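Local coordinates for flavin prenyltransferase UbiX (Methanocaldococcus jannaschii, PDB 6M8V), which probably transfers a dimethylallyl group from dimethylallyl phosphate to reduced FMN, making the prenylated flavin cofactor used by UbiD decarboxylases, at residues A[79-84]-A[113-118]. Sequence-based numbering, arbitrary orientation.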
ATOM      1  N   VAL A  79      -0.932 -28.073  13.065  1.00 22.27           N
ATOM      2  CA  VAL A  79      -2.270 -27.720  13.517  1.00 19.50           C
ATOM      3  C   VAL A  79      -3.206 -27.816  12.325  1.00 18.05           C
ATOM      4  O   VAL A  79      -2.868 -27.363  11.226  1.00 22.16           O
ATOM      5  CB  VAL A  79      -2.316 -26.300  14.118  1.00 19.74           C
ATOM      6  CG1 VAL A  79      -3.707 -25.992  14.653  1.00 17.33           C
ATOM      7  CG2 VAL A  79      -1.283 -26.164  15.204  1.00 19.24           C
ATOM      8  N   VAL A  80      -4.376 -28.409  12.535  1.00 21.81           N
ATOM      9  CA  VAL A  80      -5.420 -28.450  11.521  1.00 17.29           C
ATOM     10  C   VAL A  80      -6.688 -27.887  12.138  1.00 21.33           C
ATOM     11  O   VAL A  80      -7.211 -28.447  13.108  1.00 19.53           O
ATOM     12  CB  VAL A  80      -5.669 -29.867  10.979  1.00 24.60           C
ATOM     13  CG1 VAL A  80      -6.603 -29.801   9.769  1.00 17.47           C
ATOM     14  CG2 VAL A  80      -4.355 -30.533  10.605  1.00 22.96           C
ATOM     15  N   VAL A  81      -7.177 -26.786  11.583  1.00 22.91           N
ATOM     16  CA  VAL A  81      -8.439 -26.190  11.995  1.00 16.68           C
ATOM     17  C   VAL A  81      -9.473 -26.631  10.967  1.00 20.03           C
ATOM     18  O   VAL A  81      -9.499 -26.130   9.839  1.00 16.17           O
ATOM     19  CB  VAL A  81      -8.338 -24.667  12.104  1.00 19.82           C
ATOM     20  CG1 VAL A  81      -9.578 -24.105  12.782  1.00 18.45           C
ATOM     21  CG2 VAL A  81      -7.083 -24.282  12.872  1.00 16.07           C
ATOM     22  N   VAL A  82     -10.316 -27.585  11.355  1.00 22.04           N
ATOM     23  CA  VAL A  82     -11.287 -28.185  10.443  1.00 18.44           C
ATOM     24  C   VAL A  82     -12.593 -28.466  11.181  1.00 24.58           C
ATOM     25  O   VAL A  82     -12.590 -29.162  12.206  1.00 22.07           O
ATOM     26  CB  VAL A  82     -10.736 -29.472   9.807  1.00 20.15           C
ATOM     27  CG1 VAL A  82     -10.172 -30.409  10.875  1.00 21.79           C
ATOM     28  CG2 VAL A  82     -11.825 -30.166   9.016  1.00 23.01           C
ATOM     29  N   PRO A  83     -13.721 -27.896  10.739  1.00 29.29           N
ATOM     30  CA  PRO A  83     -13.724 -26.793   9.776  1.00 25.68           C
ATOM     31  C   PRO A  83     -13.348 -25.493  10.485  1.00 26.78           C
ATOM     32  O   PRO A  83     -13.347 -25.468  11.716  1.00 16.72           O
ATOM     33  CB  PRO A  83     -15.169 -26.768   9.288  1.00 24.17           C
ATOM     34  CG  PRO A  83     -15.948 -27.246  10.472  1.00 23.51           C
ATOM     35  CD  PRO A  83     -15.087 -28.298  11.119  1.00 28.86           C
ATOM     36  N   CYS A  84     -13.034 -24.440   9.740  1.00 19.43           N
ATOM     37  CA  CYS A  84     -12.658 -23.159  10.325  1.00 15.43           C
ATOM     38  C   CYS A  84     -13.805 -22.180  10.128  1.00 15.48           C
ATOM     39  O   CYS A  84     -14.152 -21.853   8.988  1.00 16.48           O
ATOM     40  CB  CYS A  84     -11.375 -22.614   9.692  1.00 14.97           C
ATOM     41  SG  CYS A  84     -10.724 -21.123  10.497  1.00 14.97           S
ATOM     42  N   ARG A 113       5.662 -23.671  12.810  1.00 24.68           N
ATOM     43  CA  ARG A 113       5.109 -25.006  12.648  1.00 23.51           C
ATOM     44  C   ARG A 113       3.956 -24.964  11.652  1.00 24.43           C
ATOM     45  O   ARG A 113       3.327 -23.927  11.440  1.00 20.98           O
ATOM     46  CB  ARG A 113       4.648 -25.565  13.999  1.00 26.27           C
ATOM     47  CG  ARG A 113       5.782 -25.644  15.023  1.00 29.63           C
ATOM     48  CD  ARG A 113       5.286 -25.791  16.451  1.00 30.66           C
ATOM     49  NE  ARG A 113       6.371 -25.634  17.421  1.00 29.89           N
ATOM     50  CZ  ARG A 113       6.201 -25.600  18.742  1.00 28.66           C
ATOM     51  NH1 ARG A 113       4.987 -25.713  19.263  1.00 25.70           N
ATOM     52  NH2 ARG A 113       7.245 -25.451  19.547  1.00 31.18           N
ATOM     53  N   LYS A 114       3.690 -26.110  11.035  1.00 19.52           N
ATOM     54  CA  LYS A 114       2.716 -26.165   9.954  1.00 21.70           C
ATOM     55  C   LYS A 114       1.308 -25.866  10.466  1.00 27.51           C
ATOM     56  O   LYS A 114       0.849 -26.456  11.448  1.00 23.55           O
ATOM     57  CB  LYS A 114       2.759 -27.536   9.287  1.00 20.18           C
ATOM     58  CG  LYS A 114       1.712 -27.742   8.211  1.00 27.28           C
ATOM     59  CD  LYS A 114       1.938 -29.050   7.472  1.00 34.19           C
ATOM     60  CE  LYS A 114       3.209 -29.004   6.639  1.00 36.99           C
ATOM     61  NZ  LYS A 114       3.436 -30.304   5.941  1.00 37.39           N
ATOM     62  N   LEU A 115       0.616 -24.952   9.786  1.00 22.77           N
ATOM     63  CA  LEU A 115      -0.737 -24.552  10.150  1.00 17.87           C
ATOM     64  C   LEU A 115      -1.640 -24.717   8.937  1.00 14.97           C
ATOM     65  O   LEU A 115      -1.416 -24.082   7.897  1.00 14.49           O
ATOM     66  CB  LEU A 115      -0.764 -23.104  10.656  1.00 18.63           C
ATOM     67  CG  LEU A 115      -2.123 -22.443  10.922  1.00 17.91           C
ATOM     68  CD1 LEU A 115      -2.921 -23.229  11.954  1.00 15.19           C
ATOM     69  CD2 LEU A 115      -1.940 -20.985  11.373  1.00 14.21           C
ATOM     70  N   ILE A 116      -2.657 -25.563   9.074  1.00 15.36           N
ATOM     71  CA  ILE A 116      -3.659 -25.805   8.043  1.00 15.26           C
ATOM     72  C   ILE A 116      -4.998 -25.303   8.555  1.00 15.25           C
ATOM     73  O   ILE A 116      -5.425 -25.680   9.652  1.00 15.68           O
ATOM     74  CB  ILE A 116      -3.760 -27.299   7.690  1.00 23.24           C
ATOM     75  CG1 ILE A 116      -2.404 -27.850   7.239  1.00 24.49           C
ATOM     76  CG2 ILE A 116      -4.855 -27.525   6.646  1.00 15.67           C
ATOM     77  CD1 ILE A 116      -2.391 -29.366   7.065  1.00 22.33           C
ATOM     78  N   ILE A 117      -5.669 -24.472   7.763  1.00 16.13           N
ATOM     79  CA  ILE A 117      -7.001 -23.983   8.103  1.00 20.68           C
ATOM     80  C   ILE A 117      -7.934 -24.303   6.948  1.00 14.70           C
ATOM     81  O   ILE A 117      -7.547 -24.207   5.780  1.00 14.40           O
ATOM     82  CB  ILE A 117      -7.008 -22.471   8.413  1.00 20.35           C
ATOM     83  CG1 ILE A 117      -6.530 -21.668   7.208  1.00 26.60           C
ATOM     84  CG2 ILE A 117      -6.123 -22.171   9.612  1.00 28.58           C
ATOM     85  CD1 ILE A 117      -6.830 -20.182   7.308  1.00 30.18           C
ATOM     86  N   MET A 118      -9.169 -24.681   7.277  1.00 15.17           N
ATOM     87  CA  MET A 118     -10.171 -25.091   6.291  1.00 16.45           C
ATOM     88  C   MET A 118     -11.426 -24.247   6.463  1.00 20.00           C
ATOM     89  O   MET A 118     -12.435 -24.712   7.012  1.00 15.82           O
ATOM     90  CB  MET A 118     -10.482 -26.582   6.437  1.00 17.38           C
ATOM     91  CG  MET A 118      -9.222 -27.413   6.600  1.00 23.52           C
ATOM     92  SD  MET A 118      -9.465 -29.172   6.337  1.00 24.03           S
ATOM     93  CE  MET A 118      -9.969 -29.219   4.617  1.00 21.26           C
TER
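V79, V80 and V81 lie directly beside L115, I116 and I117 as parallel neighbours in the central sheet of this Rossmann-like flavoprotein fold, two strands linked by helices 86-94 and 100-110. V79 and V81 each bond through N and O to the other strand, the ladder expected of parallel strands, with V81 N reaching I116 O at 2.8 Å. Branched residues suit these extended, buried positions, and their bumps mesh on both faces. On the face of V79, V81, L115 and I117, where C105 of helix 100-110 packs on V81 and L115, L115 CD1 leans over to sit 3.8 Å from V79 CB, touching CG1 as well, and comes more loosely toward V81 CG2. V81 turns that CG2 to meet I117 CG2 at 4.0 Å, methyl against methyl, because CG1 stands anti to the backbone N (chi1 -169°). On the other face V80 CG2 and I116 CD1 meet more loosely, while V80 and V82 pack on L19 of helix 13-22 and I116 on I170 of helix 156-171.

Past V81 the cis peptide before P83 carries the chain round a corner, and M118 fills the hollow beside it. An unbranched, flexible thioether suits this site: its CG rests 3.5 Å from V81 O, and the bend at chi3 (63°) turns CE away beyond SD, which lies alongside V82 at 3.7 Å from CG2. An alanine here would probably open a gap beside V82 and lose packing against V163 and V167 of helix 156-171. The turn brings C84, near the FMN-binding T88, back beside M118, where the small cysteine side chain lets CB lie against the M118 carbonyl, and C84 N binds M118 O at 2.8 Å from above the carbonyl plane.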